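Local coordinates for protein thiol transferase (PDB 4F0B) that binds oxidized glutathione disulfide as a Ure2p-type glutathione transferase with a GST fold, and probably catalyses glutathione-dependent thiol transfer, at residues 7-12 with 72-77; 11-16 with 38-43; 124-129 with 157-162. All coordinates share one frame; numbering follows the deposited sequence. Where two conformers were deposited one is given.

In the fold
Contacts 1 and 2 sit in the thioredoxin-like N-terminal domain and share strand 9-13, which pairs antiparallel with strand 73-76 in contact 1 and parallel with strand 38-42 in contact 2. Both are partly buried and held by backbone hydrogen bonds, each with a water joining two side chains across the strands. Contact 3 lies on the opposite side of the chain's centre, about 28 Å from contact 1 and 25 Å from contact 2, centre to centre. There two helices of the C-terminal domain meet in a fully buried, apolar interface without a hydrogen bond between them. All three contacts reach bound glutathione disulfide, contacts 1 and 2 from the N-terminal domain and contact 3 from the C-terminal one.

Contact 1: 7-12 with 72-77; sequences KPVVHY and PAITHE
Tyr12 of segment 7-12 lies along Ala73 and Thr75 of the neighbouring strand. Its CG is anti to its own carbonyl carbon (chi1 -63°), which turns the side chain back along the strand toward Thr75. CB sits 3.6 Å from Ala73 O, and CD2 passes the same oxygen at 3.7 Å, with that oxygen near the ring plane, at the edge. Further out, CE2 comes only loosely up to Thr75 CG2. At the tip OH is 2.7 Å from a water, and this water lies 2.8 Å from Thr75 OG1, so the phenol is tied across the strands through one solvent molecule. Val10 lies alongside Thr75 on the same face, its CB 3.5 Å from OG1.

Beneath these side chains the antiparallel backbones are joined by two hydrogen-bonded pairs, Val10 with Thr75 and Tyr12 with Ala73. The bond from Tyr12 N to Ala73 O is the shortest of them at 2.8 Å. Beyond the strand end, Glu77 N gives a nearly straight bond (166° at the hydrogen) to Pro8 O.

The other face carries Val9, His11, Ile74 and His76. Ile74 CG2 lies between Val9 CG1 and His11 CD2, reaching both at van der Waals distance, while His11 NE2 meets Pro72 CB at 3.5 Å. The His76 ring crosses Val9 obliquely and is held at ND1 by Tyr90 OH. Pro72, which follows a cis peptide bond and touches the bound glutathione disulfide, matches the cis-proline of the thioredoxin-like fold.

Within the mixed sheet these are the two central strands, flanked by 38-42 and 79-82. Helix 84-95 packs on Pro72 and Ile74, helix 20-33 covers His11 and Pro72, while Ile65 lies against the face that carries Tyr12 and Ala73.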
loop_
_atom_site.group_PDB
_atom_site.type_symbol
_atom_site.label_atom_id
_atom_site.label_comp_id
_atom_site.label_asym_id
_atom_site.label_seq_id
_atom_site.Cartn_x
_atom_site.Cartn_y
_atom_site.Cartn_z
ATOM N N LYS A 7 -20.544 -10.867 -18.506
ATOM C CA LYS A 7 -19.665 -9.972 -17.782
ATOM C C LYS A 7 -19.043 -10.712 -16.593
ATOM O O LYS A 7 -19.619 -10.735 -15.500
ATOM C CB LYS A 7 -20.475 -8.767 -17.305
ATOM C CG LYS A 7 -21.049 -7.913 -18.436
ATOM C CD LYS A 7 -21.769 -6.693 -17.881
ATOM C CE LYS A 7 -21.890 -5.583 -18.913
ATOM N NZ LYS A 7 -22.682 -6.022 -20.091
ATOM N N PRO A 8 -17.861 -11.323 -16.804
ATOM C CA PRO A 8 -17.207 -12.123 -15.766
ATOM C C PRO A 8 -16.573 -11.312 -14.667
ATOM O O PRO A 8 -16.255 -11.902 -13.630
ATOM C CB PRO A 8 -16.098 -12.853 -16.518
ATOM C CG PRO A 8 -15.911 -12.111 -17.784
ATOM C CD PRO A 8 -17.177 -11.426 -18.104
ATOM N N VAL A 9 -16.336 -10.023 -14.890
ATOM C CA VAL A 9 -15.841 -9.161 -13.825
ATOM C C VAL A 9 -16.953 -8.190 -13.484
ATOM O O VAL A 9 -17.609 -7.649 -14.388
ATOM C CB VAL A 9 -14.566 -8.399 -14.277
ATOM C CG1 VAL A 9 -14.175 -7.379 -13.242
ATOM C CG2 VAL A 9 -13.415 -9.388 -14.475
ATOM N N VAL A 10 -17.217 -8.007 -12.196
ATOM C CA VAL A 10 -18.088 -6.918 -11.732
ATOM C C VAL A 10 -17.213 -5.921 -10.974
ATOM O O VAL A 10 -16.436 -6.312 -10.103
ATOM C CB VAL A 10 -19.188 -7.433 -10.794
ATOM C CG1 VAL A 10 -20.121 -6.293 -10.376
ATOM C CG2 VAL A 10 -19.995 -8.580 -11.456
ATOM N N HIS A 11 -17.285 -4.640 -11.351
ATOM C CA HIS A 11 -16.480 -3.589 -10.734
ATOM C C HIS A 11 -17.365 -2.690 -9.898
ATOM O O HIS A 11 -18.230 -2.000 -10.466
ATOM C CB HIS A 11 -15.829 -2.749 -11.839
ATOM C CG HIS A 11 -14.859 -1.717 -11.323
ATOM N ND1 HIS A 11 -14.655 -0.528 -11.982
ATOM C CD2 HIS A 11 -14.053 -1.680 -10.226
ATOM C CE1 HIS A 11 -13.739 0.187 -11.341
ATOM N NE2 HIS A 11 -13.369 -0.482 -10.261
ATOM N N TYR A 12 -17.152 -2.700 -8.575
ATOM C CA TYR A 12 -17.887 -1.854 -7.650
ATOM C C TYR A 12 -17.054 -0.602 -7.441
ATOM O O TYR A 12 -15.918 -0.686 -6.927
ATOM C CB TYR A 12 -18.077 -2.593 -6.316
ATOM C CG TYR A 12 -18.917 -3.840 -6.452
ATOM C CD1 TYR A 12 -20.310 -3.790 -6.311
ATOM C CD2 TYR A 12 -18.328 -5.081 -6.747
ATOM C CE1 TYR A 12 -21.100 -4.929 -6.449
ATOM C CE2 TYR A 12 -19.121 -6.232 -6.904
ATOM C CZ TYR A 12 -20.501 -6.137 -6.739
ATOM O OH TYR A 12 -21.313 -7.219 -6.878
ATOM N N PRO A 72 -12.519 0.882 -4.733
ATOM C CA PRO A 72 -13.157 -0.138 -5.578
ATOM C C PRO A 72 -12.971 -1.534 -5.041
ATOM O O PRO A 72 -12.130 -1.827 -4.177
ATOM C CB PRO A 72 -12.415 0.017 -6.924
ATOM C CG PRO A 72 -10.983 0.408 -6.476
ATOM C CD PRO A 72 -11.192 1.305 -5.248
ATOM N N ALA A 73 -13.800 -2.415 -5.580
ATOM C CA ALA A 73 -13.624 -3.846 -5.406
ATOM C C ALA A 73 -14.108 -4.504 -6.673
ATOM O O ALA A 73 -14.920 -3.947 -7.417
ATOM C CB ALA A 73 -14.407 -4.380 -4.185
ATOM N N ILE A 74 -13.646 -5.730 -6.918
ATOM C CA ILE A 74 -14.214 -6.527 -7.989
ATOM C C ILE A 74 -14.623 -7.893 -7.525
ATOM O O ILE A 74 -14.183 -8.371 -6.481
ATOM C CB ILE A 74 -13.260 -6.725 -9.169
ATOM C CG1 ILE A 74 -11.988 -7.489 -8.739
ATOM C CG2 ILE A 74 -12.924 -5.389 -9.844
ATOM C CD1 ILE A 74 -11.151 -8.017 -9.929
ATOM N N THR A 75 -15.518 -8.516 -8.288
ATOM C CA THR A 75 -15.624 -9.979 -8.235
ATOM C C THR A 75 -15.293 -10.530 -9.587
ATOM O O THR A 75 -15.609 -9.934 -10.608
ATOM C CB THR A 75 -16.992 -10.465 -7.770
ATOM O OG1 THR A 75 -18.014 -9.961 -8.645
ATOM C CG2 THR A 75 -17.243 -10.006 -6.333
ATOM N N HIS A 76 -14.635 -11.678 -9.598
ATOM C CA HIS A 76 -14.312 -12.359 -10.836
ATOM C C HIS A 76 -14.746 -13.777 -10.682
ATOM O O HIS A 76 -14.172 -14.540 -9.900
ATOM C CB HIS A 76 -12.826 -12.282 -11.131
ATOM C CG HIS A 76 -12.409 -13.133 -12.286
ATOM N ND1 HIS A 76 -11.263 -13.893 -12.258
ATOM C CD2 HIS A 76 -13.011 -13.392 -13.478
ATOM C CE1 HIS A 76 -11.174 -14.587 -13.384
ATOM N NE2 HIS A 76 -12.223 -14.305 -14.135
ATOM N N GLU A 77 -15.784 -14.102 -11.447
ATOM C CA GLU A 77 -16.485 -15.358 -11.322
ATOM C C GLU A 77 -16.748 -15.650 -9.868
ATOM O O GLU A 77 -16.530 -16.752 -9.401
ATOM C CB GLU A 77 -15.717 -16.485 -12.021
ATOM C CG GLU A 77 -15.643 -16.244 -13.533
ATOM C CD GLU A 77 -15.113 -17.428 -14.329
ATOM O OE1 GLU A 77 -15.031 -18.542 -13.775
ATOM O OE2 GLU A 77 -14.770 -17.241 -15.513
HETATM O O HOH W 1 -20.561 -9.706 -7.588
#

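Contact 2: 11-16 with 38-43; sequences HYTAPT and YETVKM. With GDS (oxidized glutathione disulfide), chain C.
His11, Tyr12 and Thr13 bury the most surface against segment 38-43. The backbone of His11 is gripped at both its polar atoms by strand 38-42: N donates to Glu39 O at 2.7 Å, and O accepts from Val41 N. The imidazole ND1 is 2.8 Å from a water at the ring edge, and this water is equally far from Thr40 OG1, a bridge from one strand to the next. Thr13 CB sits over one face of the same ring, toward its rim.

Tyr12 lies side by side with Val41, the two side chains pointing the same way. Its CD1 touches Val41 CB at 3.6 Å, while CE1 rests against CG2 of the same valine; Met43 SD stands farther off at the ring edge, 4.2 Å from CD1.

The two parallel strands and helix 20-33, the crossover between them, make up a beta-alpha-beta unit of the thioredoxin-like domain. Tyr38 reaches that helix through a hydrogen bond from its OH to Glu27.

Thr13 continues the pairing: N bonds Val41 O, and O takes Met43 N at 2.8 Å. Its OG1 is anti to the backbone N (chi1 -162°) and is bonded to Gly19 O, which leaves CG2 to meet Thr40 CG2 at 3.8 Å. Past the strand, Pro15 centres an inverse gamma turn, and Thr16 OG1, hydrogen-bonded to Gly19 N, comes 3.3 Å from SG2 of the glutathione disulfide.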
loop_
_atom_site.group_PDB
_atom_site.type_symbol
_atom_site.label_atom_id
_atom_site.label_comp_id
_atom_site.label_asym_id
_atom_site.label_seq_id
_atom_site.Cartn_x
_atom_site.Cartn_y
_atom_site.Cartn_z
ATOM N N HIS A 11 -17.285 -4.640 -11.351
ATOM C CA HIS A 11 -16.480 -3.589 -10.734
ATOM C C HIS A 11 -17.365 -2.690 -9.898
ATOM O O HIS A 11 -18.230 -2.000 -10.466
ATOM C CB HIS A 11 -15.829 -2.749 -11.839
ATOM C CG HIS A 11 -14.859 -1.717 -11.323
ATOM N ND1 HIS A 11 -14.655 -0.528 -11.982
ATOM C CD2 HIS A 11 -14.053 -1.680 -10.226
ATOM C CE1 HIS A 11 -13.739 0.187 -11.341
ATOM N NE2 HIS A 11 -13.369 -0.482 -10.261
ATOM N N TYR A 12 -17.152 -2.700 -8.575
ATOM C CA TYR A 12 -17.887 -1.854 -7.650
ATOM C C TYR A 12 -17.054 -0.602 -7.441
ATOM O O TYR A 12 -15.918 -0.686 -6.927
ATOM C CB TYR A 12 -18.077 -2.593 -6.316
ATOM C CG TYR A 12 -18.917 -3.840 -6.452
ATOM C CD1 TYR A 12 -20.310 -3.790 -6.311
ATOM C CD2 TYR A 12 -18.328 -5.081 -6.747
ATOM C CE1 TYR A 12 -21.100 -4.929 -6.449
ATOM C CE2 TYR A 12 -19.121 -6.232 -6.904
ATOM C CZ TYR A 12 -20.501 -6.137 -6.739
ATOM O OH TYR A 12 -21.313 -7.219 -6.878
ATOM N N THR A 13 -17.586 0.544 -7.869
ATOM C CA THR A 13 -16.728 1.713 -7.957
ATOM C C THR A 13 -17.485 3.024 -7.789
ATOM O O THR A 13 -18.703 3.044 -7.574
ATOM C CB THR A 13 -15.961 1.661 -9.289
ATOM O OG1 THR A 13 -14.845 2.545 -9.188
ATOM C CG2 THR A 13 -16.841 2.038 -10.474
ATOM N N ALA A 14 -16.727 4.125 -7.895
ATOM C CA ALA A 14 -17.261 5.489 -7.877
ATOM C C ALA A 14 -16.240 6.345 -8.601
ATOM O O ALA A 14 -15.078 5.942 -8.728
ATOM C CB ALA A 14 -17.477 5.981 -6.427
ATOM N N PRO A 15 -16.650 7.504 -9.091
ATOM C CA PRO A 15 -15.733 8.331 -9.899
ATOM C C PRO A 15 -14.774 9.111 -9.025
ATOM O O PRO A 15 -15.055 10.257 -8.670
ATOM C CB PRO A 15 -16.670 9.264 -10.679
ATOM C CG PRO A 15 -17.909 9.374 -9.766
ATOM C CD PRO A 15 -18.047 7.984 -9.137
ATOM N N THR A 16 -13.661 8.477 -8.713
ATOM C CA THR A 16 -12.708 8.982 -7.707
ATOM C C THR A 16 -11.307 8.512 -8.120
ATOM O O THR A 16 -11.159 7.610 -8.963
ATOM C CB THR A 16 -12.963 8.364 -6.302
ATOM O OG1 THR A 16 -12.874 6.938 -6.411
ATOM C CG2 THR A 16 -14.357 8.656 -5.769
ATOM N N TYR A 38 -17.106 -6.364 -18.508
ATOM C CA TYR A 38 -17.369 -6.148 -17.093
ATOM C C TYR A 38 -18.654 -5.341 -16.865
ATOM O O TYR A 38 -19.092 -4.558 -17.723
ATOM C CB TYR A 38 -16.141 -5.476 -16.393
ATOM C CG TYR A 38 -15.826 -4.083 -16.898
ATOM C CD1 TYR A 38 -15.062 -3.902 -18.047
ATOM C CD2 TYR A 38 -16.323 -2.961 -16.248
ATOM C CE1 TYR A 38 -14.796 -2.643 -18.548
ATOM C CE2 TYR A 38 -16.028 -1.673 -16.709
ATOM C CZ TYR A 38 -15.274 -1.533 -17.857
ATOM O OH TYR A 38 -15.052 -0.279 -18.359
ATOM N N GLU A 39 -19.280 -5.580 -15.719
ATOM C CA GLU A 39 -20.368 -4.766 -15.217
ATOM C C GLU A 39 -19.780 -3.746 -14.283
ATOM O O GLU A 39 -18.825 -4.041 -13.527
ATOM C CB GLU A 39 -21.375 -5.626 -14.404
ATOM C CG GLU A 39 -22.451 -4.815 -13.601
ATOM C CD GLU A 39 -23.434 -5.669 -12.779
ATOM O OE1 GLU A 39 -23.221 -6.901 -12.643
ATOM O OE2 GLU A 39 -24.450 -5.114 -12.261
ATOM N N THR A 40 -20.369 -2.556 -14.288
ATOM C CA THR A 40 -20.049 -1.537 -13.312
ATOM C C THR A 40 -21.225 -1.310 -12.369
ATOM O O THR A 40 -22.356 -1.140 -12.804
ATOM C CB THR A 40 -19.761 -0.225 -14.012
ATOM O OG1 THR A 40 -18.608 -0.399 -14.846
ATOM C CG2 THR A 40 -19.471 0.897 -12.974
ATOM N N VAL A 41 -20.953 -1.379 -11.069
ATOM C CA VAL A 41 -21.935 -1.062 -10.023
ATOM C C VAL A 41 -21.429 0.203 -9.377
ATOM O O VAL A 41 -20.400 0.191 -8.694
ATOM C CB VAL A 41 -22.059 -2.181 -8.988
ATOM C CG1 VAL A 41 -23.034 -1.769 -7.878
ATOM C CG2 VAL A 41 -22.527 -3.462 -9.662
ATOM N N LYS A 42 -22.162 1.291 -9.567
ATOM C CA LYS A 42 -21.796 2.569 -9.002
ATOM C C LYS A 42 -22.275 2.663 -7.525
ATOM O O LYS A 42 -23.454 2.548 -7.223
ATOM C CB LYS A 42 -22.355 3.698 -9.877
ATOM C CG LYS A 42 -21.791 5.058 -9.517
ATOM C CD LYS A 42 -22.383 6.134 -10.414
ATOM C CE LYS A 42 -21.737 7.481 -10.144
ATOM N NZ LYS A 42 -22.489 8.568 -10.847
ATOM N N MET A 43 -21.333 2.854 -6.616
ATOM C CA MET A 43 -21.593 2.803 -5.184
ATOM C C MET A 43 -21.539 4.188 -4.592
ATOM O O MET A 43 -20.628 4.971 -4.910
ATOM C CB MET A 43 -20.547 1.919 -4.463
ATOM C CG MET A 43 -20.526 0.504 -4.992
ATOM S SD MET A 43 -21.888 -0.483 -4.338
ATOM C CE MET A 43 -21.386 -0.638 -2.632
HETATM N N1 GDS C . -6.608 1.746 0.079
HETATM C CA1 GDS C . -7.928 1.699 -0.626
HETATM C C1 GDS C . -7.662 1.329 -2.110
HETATM O OE1 GDS C . -6.558 1.634 -2.611
HETATM O OE2 GDS C . -8.566 0.725 -2.718
HETATM C CB1 GDS C . -8.582 3.089 -0.575
HETATM C CG1 GDS C . -9.997 3.085 -1.182
HETATM C CD1 GDS C . -10.706 4.382 -0.818
HETATM O O1 GDS C . -10.212 5.302 -0.179
HETATM N N2 GDS C . -12.024 4.437 -1.207
HETATM C CA2 GDS C . -12.876 5.608 -0.963
HETATM C C2 GDS C . -14.161 5.159 -0.304
HETATM O O2 GDS C . -14.768 4.123 -0.680
HETATM C CB2 GDS C . -13.259 6.344 -2.244
HETATM S SG2 GDS C . -11.873 6.867 -3.257
HETATM N N3 GDS C . -14.593 5.968 0.682
HETATM C CA3 GDS C . -15.850 5.656 1.369
HETATM C C3 GDS C . -15.718 5.671 2.848
HETATM O OE3 GDS C . -16.746 5.372 3.489
HETATM O OE4 GDS C . -14.604 5.953 3.365
HETATM N N4 GDS C . -8.329 7.468 0.116
HETATM C CA4 GDS C . -6.997 7.314 0.676
HETATM C C4 GDS C . -6.116 6.252 -0.062
HETATM O OE5 GDS C . -6.365 5.952 -1.248
HETATM O OE6 GDS C . -5.191 5.769 0.615
HETATM C C5 GDS C . -8.926 8.663 0.152
HETATM O O5 GDS C . -8.377 9.672 0.653
HETATM C CA5 GDS C . -10.328 8.748 -0.429
HETATM N N5 GDS C . -11.158 9.652 0.402
HETATM C CB5 GDS C . -10.162 9.250 -1.880
HETATM S SG5 GDS C . -11.710 9.156 -2.772
HETATM C CA6 GDS C . -13.046 8.892 4.098
HETATM C C6 GDS C . -12.152 9.845 4.917
HETATM O OE7 GDS C . -10.929 9.883 4.654
HETATM O OE8 GDS C . -12.709 10.485 5.844
HETATM N N6 GDS C . -13.988 8.261 5.019
HETATM C CB6 GDS C . -13.821 9.681 2.995
HETATM C CG6 GDS C . -12.972 10.296 1.844
HETATM C CD6 GDS C . -12.294 9.223 1.040
HETATM O O6 GDS C . -12.656 8.059 0.961
HETATM O O HOH W 2 -16.142 0.660 -14.088
#

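Contact 3: 124-129 with 157-162; sequences GGIGPM and RLYRVL. With GDS (oxidized glutathione disulfide), chain C.
Ile126 and Leu158 meet through similar first torsions: in each the next chain carbon is anti to its own carbonyl carbon (chi1 -73° for Ile126 CG1, -71° for Leu158 CG). On helices running 141° apart, the two side chains slide past one another in opposite directions. Ile126 CG1 touches Leu158 CB at 3.9 Å. Leu158 drives its CD1 farther, up to the backbone of segment 124-129, where it lies 3.5 Å from Gly125 C. The same methyl rests against Met129 CB at 3.8 Å, while CD2 comes near Gly125 CA. With no side chain on Gly125, the leucine can lie directly on the main chain at a wider, pi-type turn of the helix.

Ile126 also faces Tyr159, the two side chains crossing at about a right angle. CD1 lies over one face of the ring, and CG2 reaches its phenol end, 3.7 Å from OH. That hydroxyl is hydrogen-bonded to Gln130, so the polar tip is satisfied by the first residue after the segment. Leu162 CD2 adds a looser contact at 4.3 Å from Ile126 CD1.

Helix 178-187 covers Ile126 through Ile183 and Trp186, and Phe121 packs on both Ile126 and Leu158, placing the contact in the helical core of the GST C-terminal domain. Pro128 meets Pro128 of the second subunit at the dimer interface. On the ligand side, Pro128 CG and CD approach OE6 of the glutathione disulfide, each at 3.4 Å.

No hydrogen bond crosses between the two segments: the helices are held by the fit of methyl groups, methylenes and a ring face. The interface therefore depends on shape and burial, and the glutathione carboxylate oxygen is met from the other side of helix 109-139.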
loop_
_atom_site.group_PDB
_atom_site.type_symbol
_atom_site.label_atom_id
_atom_site.label_comp_id
_atom_site.label_asym_id
_atom_site.label_seq_id
_atom_site.Cartn_x
_atom_site.Cartn_y
_atom_site.Cartn_z
ATOM N N GLY A 124 0.898 3.526 -0.128
ATOM C CA GLY A 124 1.174 3.977 1.230
ATOM C C GLY A 124 1.579 5.437 1.310
ATOM O O GLY A 124 1.618 6.001 2.393
ATOM N N GLY A 125 1.868 6.052 0.172
ATOM C CA GLY A 125 2.372 7.416 0.088
ATOM C C GLY A 125 1.397 8.349 -0.592
ATOM O O GLY A 125 0.614 9.051 0.059
ATOM N N ILE A 126 1.405 8.354 -1.920
ATOM C CA ILE A 126 0.587 9.309 -2.672
ATOM C C ILE A 126 -0.935 9.196 -2.344
ATOM O O ILE A 126 -1.580 10.199 -2.047
ATOM C CB ILE A 126 0.826 9.180 -4.178
ATOM C CG1 ILE A 126 2.209 9.776 -4.511
ATOM C CG2 ILE A 126 -0.234 9.952 -4.976
ATOM C CD1 ILE A 126 2.718 9.536 -5.953
ATOM N N GLY A 127 -1.517 7.995 -2.394
ATOM C CA GLY A 127 -2.948 7.915 -2.164
ATOM C C GLY A 127 -3.338 8.386 -0.764
ATOM O O GLY A 127 -4.201 9.270 -0.599
ATOM N N PRO A 128 -2.699 7.849 0.281
ATOM C CA PRO A 128 -3.076 8.276 1.643
ATOM C C PRO A 128 -2.804 9.776 1.843
ATOM O O PRO A 128 -3.662 10.485 2.399
ATOM C CB PRO A 128 -2.168 7.431 2.534
ATOM C CG PRO A 128 -2.020 6.117 1.728
ATOM C CD PRO A 128 -1.914 6.600 0.288
ATOM N N MET A 129 -1.627 10.269 1.450
ATOM C CA MET A 129 -1.268 11.649 1.798
ATOM C C MET A 129 -1.985 12.686 0.939
ATOM O O MET A 129 -2.475 13.698 1.465
ATOM C CB MET A 129 0.234 11.839 1.707
ATOM C CG MET A 129 1.003 10.980 2.686
ATOM S SD MET A 129 0.678 11.350 4.441
ATOM C CE MET A 129 -0.470 10.068 4.894
ATOM N N ARG A 157 6.404 16.541 -1.636
ATOM C CA ARG A 157 7.591 15.711 -1.466
ATOM C C ARG A 157 7.444 14.406 -2.256
ATOM O O ARG A 157 8.388 13.978 -2.942
ATOM C CB ARG A 157 7.842 15.404 0.028
ATOM C CG ARG A 157 9.161 14.720 0.309
ATOM C CD ARG A 157 9.205 14.170 1.710
ATOM N NE ARG A 157 8.290 13.032 1.866
ATOM C CZ ARG A 157 8.559 11.800 1.437
ATOM N NH1 ARG A 157 9.739 11.515 0.881
ATOM N NH2 ARG A 157 7.668 10.826 1.618
ATOM N N LEU A 158 6.293 13.761 -2.144
ATOM C CA LEU A 158 6.050 12.512 -2.871
ATOM C C LEU A 158 6.064 12.721 -4.382
ATOM O O LEU A 158 6.627 11.877 -5.119
ATOM C CB LEU A 158 4.721 11.940 -2.433
ATOM C CG LEU A 158 4.714 11.372 -1.002
ATOM C CD1 LEU A 158 3.267 11.251 -0.522
ATOM C CD2 LEU A 158 5.449 10.014 -0.910
ATOM N N TYR A 159 5.471 13.824 -4.852
ATOM C CA TYR A 159 5.524 14.118 -6.284
ATOM C C TYR A 159 6.924 14.468 -6.768
ATOM O O TYR A 159 7.213 14.216 -7.937
ATOM C CB TYR A 159 4.455 15.156 -6.695
ATOM C CG TYR A 159 3.112 14.488 -6.892
ATOM C CD1 TYR A 159 2.184 14.372 -5.875
ATOM C CD2 TYR A 159 2.794 13.902 -8.118
ATOM C CE1 TYR A 159 0.957 13.758 -6.080
ATOM C CE2 TYR A 159 1.565 13.265 -8.308
ATOM C CZ TYR A 159 0.654 13.237 -7.298
ATOM O OH TYR A 159 -0.576 12.600 -7.503
ATOM N N ARG A 160 7.795 14.977 -5.890
ATOM C CA ARG A 160 9.163 15.232 -6.296
ATOM C C ARG A 160 9.877 13.894 -6.482
ATOM O O ARG A 160 10.660 13.723 -7.445
ATOM C CB ARG A 160 9.870 16.057 -5.216
ATOM C CG ARG A 160 11.349 16.360 -5.577
ATOM C CD ARG A 160 11.473 17.227 -6.850
ATOM N NE ARG A 160 10.720 18.475 -6.705
ATOM C CZ ARG A 160 10.143 19.129 -7.717
ATOM N NH1 ARG A 160 10.248 18.683 -8.966
ATOM N NH2 ARG A 160 9.474 20.258 -7.477
ATOM N N VAL A 161 9.615 12.930 -5.600
ATOM C CA VAL A 161 10.151 11.581 -5.795
ATOM C C VAL A 161 9.694 11.030 -7.165
ATOM O O VAL A 161 10.510 10.501 -7.958
ATOM C CB VAL A 161 9.685 10.620 -4.683
ATOM C CG1 VAL A 161 10.110 9.158 -4.989
ATOM C CG2 VAL A 161 10.278 11.070 -3.309
ATOM N N LEU A 162 8.408 11.162 -7.489
ATOM C CA LEU A 162 7.895 10.651 -8.772
ATOM C C LEU A 162 8.511 11.418 -9.945
ATOM O O LEU A 162 8.905 10.797 -10.971
ATOM C CB LEU A 162 6.376 10.749 -8.788
ATOM C CG LEU A 162 5.708 10.234 -10.052
ATOM C CD1 LEU A 162 5.952 8.739 -10.214
ATOM C CD2 LEU A 162 4.215 10.504 -9.905
HETATM N N1 GDS C . -6.608 1.746 0.079
HETATM C CA1 GDS C . -7.928 1.699 -0.626
HETATM C C1 GDS C . -7.662 1.329 -2.110
HETATM O OE1 GDS C . -6.558 1.634 -2.611
HETATM O OE2 GDS C . -8.566 0.725 -2.718
HETATM C CB1 GDS C . -8.582 3.089 -0.575
HETATM C CG1 GDS C . -9.997 3.085 -1.182
HETATM C CD1 GDS C . -10.706 4.382 -0.818
HETATM O O1 GDS C . -10.212 5.302 -0.179
HETATM N N2 GDS C . -12.024 4.437 -1.207
HETATM C CA2 GDS C . -12.876 5.608 -0.963
HETATM C C2 GDS C . -14.161 5.159 -0.304
HETATM O O2 GDS C . -14.768 4.123 -0.680
HETATM C CB2 GDS C . -13.259 6.344 -2.244
HETATM S SG2 GDS C . -11.873 6.867 -3.257
HETATM N N3 GDS C . -14.593 5.968 0.682
HETATM C CA3 GDS C . -15.850 5.656 1.369
HETATM C C3 GDS C . -15.718 5.671 2.848
HETATM O OE3 GDS C . -16.746 5.372 3.489
HETATM O OE4 GDS C . -14.604 5.953 3.365
HETATM N N4 GDS C . -8.329 7.468 0.116
HETATM C CA4 GDS C . -6.997 7.314 0.676
HETATM C C4 GDS C . -6.116 6.252 -0.062
HETATM O OE5 GDS C . -6.365 5.952 -1.248
HETATM O OE6 GDS C . -5.191 5.769 0.615
HETATM C C5 GDS C . -8.926 8.663 0.152
HETATM O O5 GDS C . -8.377 9.672 0.653
HETATM C CA5 GDS C . -10.328 8.748 -0.429
HETATM N N5 GDS C . -11.158 9.652 0.402
HETATM C CB5 GDS C . -10.162 9.250 -1.880
HETATM S SG5 GDS C . -11.710 9.156 -2.772
HETATM C CA6 GDS C . -13.046 8.892 4.098
HETATM C C6 GDS C . -12.152 9.845 4.917
HETATM O OE7 GDS C . -10.929 9.883 4.654
HETATM O OE8 GDS C . -12.709 10.485 5.844
HETATM N N6 GDS C . -13.988 8.261 5.019
HETATM C CB6 GDS C . -13.821 9.681 2.995
HETATM C CG6 GDS C . -12.972 10.296 1.844
HETATM C CD6 GDS C . -12.294 9.223 1.040
HETATM O O6 GDS C . -12.656 8.059 0.961
#